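Actinorhodin polyketide putative beta-ketoacyl synthase 2 (PDB 1TQY) probably acts as the chain length factor that partners a beta-ketoacyl synthase in assembling the polyketide chain of the antibiotic actinorhodin. Local coordinates at residues B[351-356]-B[406-411]; B[287-292]-B[322-327]; B[180-183]-B[189-192]. All coordinates share one frame; numbering follows the deposited sequence.

How the contacts relate
From the N terminus, contact 3 comes first: it closes a short loop, from 183 to 189, between a helix and the strand that follows it. Contact 2 then joins two successive helices of the C-terminal half, closing the loop of 29 residues between 292 and 322. Contact 1, last in the chain, closes the 49 residues between 356 and 406 and brings helix 345-359 onto the final strand, 402-410. The three lie in series; none crosses or encloses another. Contact 2 nevertheless reaches both of the others. Arg409 NH2 is probably hydrogen-bonded to Ala292 O at 2.6 Å, and Asp291 OD2 meets Arg180 NH1 in a 2.7 Å salt bridge, so helix 281-292 links helix 171-185 to the last strand.

Contact 1: residues B[351-356]-B[406-411]; sequences VTALMS and AVLRRF
On the helix that sets Ala353 and Leu354 against Leu408, the carbonyl oxygen Thr352 O is gripped by two groups of one residue. Ser356 OG donates to Thr352 O at 2.9 Å, tilted 31° from the carbonyl plane, while the backbone Ser356 N reaches Thr352 O at 3.1 Å from the opposite face. The buried serine hydroxyl is thus turned back onto its own helix. This helix, 345-359, belongs to the thiolase fold shared by the ketosynthases, in which helices are sandwiched between two beta layers. Here one side of it faces strand 402-410, and Val351 and Leu354 also touch Val18 and Ile13 of strand 11-20. The contact itself is wholly apolar and rests on one branch of Leu408. With its CG anti to the carbonyl carbon (chi1 -54°), Leu408 extends from the strand to place CD1 against the helix. Leu408 CD1 lies 3.7 Å from Leu354 CG, and the two leucine side chains cross at about a right angle. Ala353 adds the smaller share, its CB 4.0 Å from Leu408 CD1. Leu408 also packs on Val350, one turn back along the helix, and on Leu262 of the adjoining strand 260-269. Farther along the strand, Arg410 sends its side chain beside the helix to Leu357 and Arg358, and its NH2 is hydrogen-bonded to Tyr259 O. One face of this guanidinium carries Phe411 CB, 3.5 Å above the plane and offset toward the rim.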
loop_
_atom_site.group_PDB
_atom_site.type_symbol
_atom_site.label_atom_id
_atom_site.label_comp_id
_atom_site.label_asym_id
_atom_site.label_seq_id
_atom_site.Cartn_x
_atom_site.Cartn_y
_atom_site.Cartn_z
ATOM N N VAL B 351 7.427 19.404 -1.472
ATOM C CA VAL B 351 7.775 20.425 -0.492
ATOM C C VAL B 351 8.753 21.416 -1.109
ATOM O O VAL B 351 8.617 22.630 -0.953
ATOM C CB VAL B 351 8.435 19.807 0.764
ATOM C CG1 VAL B 351 8.989 20.914 1.663
ATOM C CG2 VAL B 351 7.424 18.982 1.531
ATOM N N THR B 352 9.746 20.891 -1.817
ATOM C CA THR B 352 10.754 21.735 -2.443
ATOM C C THR B 352 10.118 22.653 -3.490
ATOM O O THR B 352 10.474 23.831 -3.582
ATOM C CB THR B 352 11.854 20.862 -3.061
ATOM O OG1 THR B 352 12.299 19.914 -2.078
ATOM C CG2 THR B 352 13.037 21.707 -3.485
ATOM N N ALA B 353 9.158 22.124 -4.246
ATOM C CA ALA B 353 8.460 22.908 -5.269
ATOM C C ALA B 353 7.615 24.022 -4.643
ATOM O O ALA B 353 7.674 25.178 -5.078
ATOM C CB ALA B 353 7.579 21.993 -6.109
ATOM N N LEU B 354 6.843 23.681 -3.612
ATOM C CA LEU B 354 5.994 24.673 -2.937
ATOM C C LEU B 354 6.829 25.833 -2.392
ATOM O O LEU B 354 6.415 26.994 -2.435
ATOM C CB LEU B 354 5.202 24.013 -1.796
ATOM C CG LEU B 354 4.077 23.082 -2.278
ATOM C CD1 LEU B 354 3.578 22.178 -1.156
ATOM C CD2 LEU B 354 2.957 23.936 -2.835
ATOM N N MET B 355 8.011 25.500 -1.885
ATOM C CA MET B 355 8.924 26.483 -1.331
ATOM C C MET B 355 9.461 27.393 -2.422
ATOM O O MET B 355 9.722 28.578 -2.198
ATOM C CB MET B 355 10.082 25.778 -0.623
ATOM C CG MET B 355 9.720 25.241 0.754
ATOM S SD MET B 355 9.617 26.583 1.971
ATOM C CE MET B 355 7.980 27.131 1.723
ATOM N N SER B 356 9.638 26.821 -3.604
ATOM C CA SER B 356 10.130 27.575 -4.740
ATOM C C SER B 356 9.043 28.567 -5.129
ATOM O O SER B 356 9.315 29.741 -5.377
ATOM C CB SER B 356 10.443 26.622 -5.897
ATOM O OG SER B 356 11.505 25.751 -5.543
ATOM N N ALA B 406 2.128 15.544 -10.537
ATOM C CA ALA B 406 1.350 16.392 -9.652
ATOM C C ALA B 406 1.579 17.851 -9.994
ATOM O O ALA B 406 2.718 18.293 -10.150
ATOM C CB ALA B 406 1.745 16.133 -8.212
ATOM N N VAL B 407 0.497 18.604 -10.116
ATOM C CA VAL B 407 0.625 20.021 -10.429
ATOM C C VAL B 407 0.257 20.850 -9.204
ATOM O O VAL B 407 -0.777 20.627 -8.580
ATOM C CB VAL B 407 -0.239 20.394 -11.663
ATOM C CG1 VAL B 407 -1.501 19.580 -11.666
ATOM C CG2 VAL B 407 -0.547 21.888 -11.658
ATOM N N LEU B 408 1.125 21.793 -8.855
ATOM C CA LEU B 408 0.921 22.651 -7.689
ATOM C C LEU B 408 0.787 24.111 -8.105
ATOM O O LEU B 408 1.306 24.517 -9.144
ATOM C CB LEU B 408 2.112 22.519 -6.735
ATOM C CG LEU B 408 2.486 21.109 -6.270
ATOM C CD1 LEU B 408 3.735 21.169 -5.440
ATOM C CD2 LEU B 408 1.336 20.513 -5.473
ATOM N N ARG B 409 0.095 24.898 -7.286
ATOM C CA ARG B 409 -0.080 26.320 -7.568
ATOM C C ARG B 409 0.289 27.181 -6.373
ATOM O O ARG B 409 0.109 26.779 -5.227
ATOM C CB ARG B 409 -1.525 26.638 -7.944
ATOM C CG ARG B 409 -1.979 26.102 -9.272
ATOM C CD ARG B 409 -2.912 27.101 -9.933
ATOM N NE ARG B 409 -3.534 26.533 -11.122
ATOM C CZ ARG B 409 -4.486 25.607 -11.090
ATOM N NH1 ARG B 409 -4.931 25.152 -9.925
ATOM N NH2 ARG B 409 -4.984 25.128 -12.222
ATOM N N ARG B 410 0.798 28.374 -6.661
ATOM C CA ARG B 410 1.187 29.334 -5.636
ATOM C C ARG B 410 -0.064 29.745 -4.873
ATOM O O ARG B 410 -1.107 29.999 -5.478
ATOM C CB ARG B 410 1.792 30.577 -6.294
ATOM C CG ARG B 410 3.039 31.154 -5.626
ATOM C CD ARG B 410 2.810 31.683 -4.211
ATOM N NE ARG B 410 2.740 30.627 -3.200
ATOM C CZ ARG B 410 2.782 30.850 -1.888
ATOM N NH1 ARG B 410 2.894 32.090 -1.426
ATOM N NH2 ARG B 410 2.707 29.836 -1.038
ATOM N N PHE B 411 0.042 29.814 -3.548
ATOM C CA PHE B 411 -1.085 30.210 -2.701
ATOM C C PHE B 411 -1.449 31.687 -2.874
ATOM O O PHE B 411 -0.644 32.539 -2.436
ATOM C CB PHE B 411 -0.774 29.924 -1.226
ATOM C CG PHE B 411 -1.880 30.326 -0.288
ATOM C CD1 PHE B 411 -1.693 31.350 0.638
ATOM C CD2 PHE B 411 -3.118 29.689 -0.346
ATOM C CE1 PHE B 411 -2.726 31.739 1.493
ATOM C CE2 PHE B 411 -4.159 30.067 0.502
ATOM C CZ PHE B 411 -3.963 31.095 1.425
#

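Contact 2: residues B[287-292]-B[322-327]; sequences LALNDA and RVFGRE
Leu289 and Val323 reach toward each other tip to tip, and the conformations of three side chains account for the whole contact between the two helices. In Leu289 the second torsion is extended (chi2 178°), carrying CD1 outward to serve as the single point of touch. Opposite it, Val323 has CG1 anti to its backbone N (chi1 177°), and this branch rather than CG2 meets the leucine, with CD1 of Leu289 4.2 Å from CG1 of Val323. The same CG1 has a second task within its own segment: it sits 3.6 Å above the plane of the Phe324 ring, over the ring centre, so the valine covers one face of its neighbour. Leu289 CD1 approaches that ring obliquely, 4.3 Å from Phe324 CE1. A methyl of Leu289 is therefore shared between an aliphatic branch and an aromatic ring, in loose van der Waals packing. Just beyond, Gly325 takes a positive phi of 86° and leads the chain out of helix 310-324. In the C-terminal half of the thiolase fold, strand 301-303 lies in sequence between the two helices. Val299, shortly before that strand, touches both Leu289 and Phe324, and Val323 also packs on Ile285 and Arg286 of helix 281-292, about one turn before Leu289. On other sides of helix 281-292, Ala288 and Ala292 rest on strands 260-269 and 402-410.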
loop_
_atom_site.group_PDB
_atom_site.type_symbol
_atom_site.label_atom_id
_atom_site.label_comp_id
_atom_site.label_asym_id
_atom_site.label_seq_id
_atom_site.Cartn_x
_atom_site.Cartn_y
_atom_site.Cartn_z
ATOM N N LEU B 287 -2.435 14.198 -18.117
ATOM C CA LEU B 287 -3.605 13.854 -17.319
ATOM C C LEU B 287 -3.633 14.780 -16.106
ATOM O O LEU B 287 -4.667 15.348 -15.765
ATOM C CB LEU B 287 -3.537 12.393 -16.868
ATOM C CG LEU B 287 -4.532 11.403 -17.478
ATOM C CD1 LEU B 287 -4.916 11.808 -18.884
ATOM C CD2 LEU B 287 -3.935 10.001 -17.437
ATOM N N ALA B 288 -2.480 14.940 -15.469
ATOM C CA ALA B 288 -2.380 15.803 -14.302
ATOM C C ALA B 288 -2.713 17.253 -14.659
ATOM O O ALA B 288 -3.376 17.945 -13.887
ATOM C CB ALA B 288 -0.972 15.711 -13.688
ATOM N N LEU B 289 -2.251 17.723 -15.815
ATOM C CA LEU B 289 -2.531 19.101 -16.229
ATOM C C LEU B 289 -4.017 19.331 -16.472
ATOM O O LEU B 289 -4.534 20.404 -16.164
ATOM C CB LEU B 289 -1.745 19.447 -17.493
ATOM C CG LEU B 289 -0.242 19.658 -17.320
ATOM C CD1 LEU B 289 0.382 19.947 -18.680
ATOM C CD2 LEU B 289 0.014 20.816 -16.361
ATOM N N ASN B 290 -4.696 18.327 -17.025
ATOM C CA ASN B 290 -6.134 18.421 -17.298
ATOM C C ASN B 290 -6.943 18.479 -16.016
ATOM O O ASN B 290 -7.918 19.226 -15.905
ATOM C CB ASN B 290 -6.623 17.210 -18.091
ATOM C CG ASN B 290 -6.298 17.302 -19.555
ATOM O OD1 ASN B 290 -6.582 18.312 -20.204
ATOM N ND2 ASN B 290 -5.710 16.238 -20.097
ATOM N N ASP B 291 -6.546 17.645 -15.067
ATOM C CA ASP B 291 -7.204 17.568 -13.778
ATOM C C ASP B 291 -7.121 18.953 -13.139
ATOM O O ASP B 291 -8.074 19.423 -12.525
ATOM C CB ASP B 291 -6.494 16.507 -12.930
ATOM C CG ASP B 291 -7.160 16.273 -11.592
ATOM O OD1 ASP B 291 -8.382 16.499 -11.481
ATOM O OD2 ASP B 291 -6.454 15.838 -10.657
ATOM N N ALA B 292 -5.986 19.612 -13.333
ATOM C CA ALA B 292 -5.743 20.936 -12.775
ATOM C C ALA B 292 -6.377 22.046 -13.604
ATOM O O ALA B 292 -6.458 23.184 -13.151
ATOM C CB ALA B 292 -4.250 21.172 -12.663
ATOM N N ARG B 322 8.167 16.554 -25.139
ATOM C CA ARG B 322 6.943 16.369 -25.900
ATOM C C ARG B 322 5.776 17.184 -25.351
ATOM O O ARG B 322 4.885 17.585 -26.100
ATOM C CB ARG B 322 6.582 14.880 -25.955
ATOM C CG ARG B 322 7.599 14.087 -26.750
ATOM C CD ARG B 322 7.382 12.579 -26.716
ATOM N NE ARG B 322 8.348 11.916 -27.595
ATOM C CZ ARG B 322 8.507 10.602 -27.698
ATOM N NH1 ARG B 322 7.755 9.785 -26.972
ATOM N NH2 ARG B 322 9.435 10.112 -28.513
ATOM N N VAL B 323 5.781 17.455 -24.054
ATOM C CA VAL B 323 4.687 18.234 -23.483
ATOM C C VAL B 323 4.943 19.744 -23.521
ATOM O O VAL B 323 4.071 20.515 -23.924
ATOM C CB VAL B 323 4.396 17.807 -22.022
ATOM C CG1 VAL B 323 3.291 18.680 -21.421
ATOM C CG2 VAL B 323 3.990 16.348 -21.990
ATOM N N PHE B 324 6.140 20.160 -23.128
ATOM C CA PHE B 324 6.472 21.575 -23.099
ATOM C C PHE B 324 7.427 22.029 -24.207
ATOM O O PHE B 324 7.771 23.210 -24.269
ATOM C CB PHE B 324 7.078 21.924 -21.734
ATOM C CG PHE B 324 6.269 21.422 -20.570
ATOM C CD1 PHE B 324 5.141 22.109 -20.133
ATOM C CD2 PHE B 324 6.621 20.241 -19.930
ATOM C CE1 PHE B 324 4.367 21.619 -19.072
ATOM C CE2 PHE B 324 5.857 19.742 -18.870
ATOM C CZ PHE B 324 4.729 20.432 -18.439
ATOM N N GLY B 325 7.851 21.110 -25.075
ATOM C CA GLY B 325 8.787 21.462 -26.143
ATOM C C GLY B 325 10.200 21.377 -25.603
ATOM O O GLY B 325 10.405 21.537 -24.399
ATOM N N ARG B 326 11.188 21.118 -26.452
ATOM C CA ARG B 326 12.560 21.028 -25.947
ATOM C C ARG B 326 13.024 22.385 -25.404
ATOM O O ARG B 326 12.750 23.432 -26.001
ATOM C CB ARG B 326 13.485 20.473 -27.042
ATOM C CG ARG B 326 13.237 18.969 -27.292
ATOM C CD ARG B 326 13.832 18.476 -28.606
ATOM N NE ARG B 326 15.273 18.674 -28.682
ATOM C CZ ARG B 326 16.180 17.887 -28.112
ATOM N NH1 ARG B 326 15.814 16.824 -27.407
ATOM N NH2 ARG B 326 17.465 18.158 -28.258
ATOM N N GLU B 327 13.710 22.343 -24.259
ATOM C CA GLU B 327 14.164 23.541 -23.547
ATOM C C GLU B 327 12.950 24.475 -23.329
ATOM O O GLU B 327 13.103 25.676 -23.081
ATOM C CB GLU B 327 15.247 24.297 -24.334
ATOM C CG GLU B 327 16.562 23.568 -24.563
ATOM C CD GLU B 327 16.553 22.694 -25.825
ATOM O OE1 GLU B 327 15.717 22.949 -26.723
ATOM O OE2 GLU B 327 17.393 21.768 -25.922
#

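Contact 3: residues B[180-183]-B[189-192]; sequences RRTI and LVVS
No flat group presents a face or an edge where Ile183 meets Val190; the two guanidinium groups of the helical segment serve other partners. Arg180 has its CB directed away from the strand, and its fourth torsion of -89° turns the guanidinium out of the line of its otherwise extended chain, toward Asp291. Arg181 leads elsewhere again, its NH2 hydrogen-bonded to a polar side chain of a neighbouring subunit. What remains between the segments is aliphatic. Ile183 CG1 stands anti to its carbonyl carbon, and the extended second torsion (166°) runs on to CD1, so that CG1 and CD1 both touch Val190. The tightest approach, Ile183 CG1 to Val190 CG2 at 3.4 Å, is closer than usual van der Waals contact, while Ile183 CD1 lies 3.9 Å from Val190 CB. The two side chains cross obliquely. Helix 171-185 connects strand 163-166 to strand 189-196, and because both strands run parallel to strand 106-111 this is a beta-alpha-beta crossover in the N-terminal half of the thiolase fold. Contact 3 falls at its return, where the helix gives way to the second strand after a short turn. Ile183 also packs on Leu244 of strand 238-246 and Val11 of strand 11-20, while Val190 also packs on Ala179, one turn back along the helix. Thr182 completes the apolar patch with its methyl, CG2 being 4.3 Å from Val190 CG2; its hydroxyl OG1 is hydrogen-bonded within the helix to His178 O. Two residues along the strand, the buried Ser192 OG is hydrogen-bonded to Val109 O of strand 106-111.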
loop_
_atom_site.group_PDB
_atom_site.type_symbol
_atom_site.label_atom_id
_atom_site.label_comp_id
_atom_site.label_asym_id
_atom_site.label_seq_id
_atom_site.Cartn_x
_atom_site.Cartn_y
_atom_site.Cartn_z
ATOM N N ARG B 180 -5.695 13.756 -1.667
ATOM C CA ARG B 180 -6.541 14.743 -2.331
ATOM C C ARG B 180 -7.927 14.168 -2.597
ATOM O O ARG B 180 -8.928 14.847 -2.392
ATOM C CB ARG B 180 -5.908 15.200 -3.648
ATOM C CG ARG B 180 -6.820 16.063 -4.509
ATOM C CD ARG B 180 -6.003 16.936 -5.443
ATOM N NE ARG B 180 -6.819 17.669 -6.415
ATOM C CZ ARG B 180 -7.166 17.203 -7.611
ATOM N NH1 ARG B 180 -6.772 15.996 -7.997
ATOM N NH2 ARG B 180 -7.895 17.954 -8.431
ATOM N N ARG B 181 -7.977 12.916 -3.036
ATOM C CA ARG B 181 -9.242 12.260 -3.327
ATOM C C ARG B 181 -10.086 12.171 -2.060
ATOM O O ARG B 181 -11.266 12.521 -2.047
ATOM C CB ARG B 181 -8.981 10.852 -3.861
ATOM C CG ARG B 181 -10.205 10.132 -4.396
ATOM C CD ARG B 181 -9.817 8.814 -5.060
ATOM N NE ARG B 181 -9.356 7.841 -4.074
ATOM C CZ ARG B 181 -8.814 6.660 -4.366
ATOM N NH1 ARG B 181 -8.652 6.288 -5.631
ATOM N NH2 ARG B 181 -8.441 5.846 -3.383
ATOM N N THR B 182 -9.455 11.703 -0.992
ATOM C CA THR B 182 -10.113 11.539 0.293
ATOM C C THR B 182 -10.694 12.860 0.816
ATOM O O THR B 182 -11.869 12.929 1.202
ATOM C CB THR B 182 -9.127 10.908 1.307
ATOM O OG1 THR B 182 -8.656 9.669 0.770
ATOM C CG2 THR B 182 -9.816 10.632 2.634
ATOM N N ILE B 183 -9.880 13.904 0.818
ATOM C CA ILE B 183 -10.336 15.215 1.255
ATOM C C ILE B 183 -11.563 15.656 0.446
ATOM O O ILE B 183 -12.571 16.116 0.998
ATOM C CB ILE B 183 -9.212 16.252 1.084
ATOM C CG1 ILE B 183 -8.145 15.985 2.139
ATOM C CG2 ILE B 183 -9.784 17.678 1.149
ATOM C CD1 ILE B 183 -6.846 16.692 1.898
ATOM N N LEU B 189 -9.148 17.162 6.830
ATOM C CA LEU B 189 -7.706 17.172 6.969
ATOM C C LEU B 189 -7.149 15.783 6.745
ATOM O O LEU B 189 -7.736 14.785 7.173
ATOM C CB LEU B 189 -7.318 17.701 8.357
ATOM C CG LEU B 189 -5.838 17.901 8.695
ATOM C CD1 LEU B 189 -5.692 18.856 9.855
ATOM C CD2 LEU B 189 -5.191 16.556 9.024
ATOM N N VAL B 190 -6.010 15.732 6.064
ATOM C CA VAL B 190 -5.350 14.475 5.775
ATOM C C VAL B 190 -3.842 14.660 5.857
ATOM O O VAL B 190 -3.273 15.574 5.247
ATOM C CB VAL B 190 -5.732 13.950 4.370
ATOM C CG1 VAL B 190 -4.871 12.740 4.022
ATOM C CG2 VAL B 190 -7.210 13.561 4.341
ATOM N N VAL B 191 -3.197 13.802 6.639
ATOM C CA VAL B 191 -1.748 13.843 6.794
ATOM C C VAL B 191 -1.218 12.875 5.748
ATOM O O VAL B 191 -1.639 11.718 5.682
ATOM C CB VAL B 191 -1.329 13.395 8.208
ATOM C CG1 VAL B 191 0.184 13.249 8.282
ATOM C CG2 VAL B 191 -1.804 14.416 9.219
ATOM N N SER B 192 -0.288 13.338 4.931
ATOM C CA SER B 192 0.184 12.500 3.842
ATOM C C SER B 192 1.658 12.671 3.565
ATOM O O SER B 192 2.240 13.728 3.810
ATOM C CB SER B 192 -0.615 12.849 2.573
ATOM O OG SER B 192 -0.405 11.904 1.541
#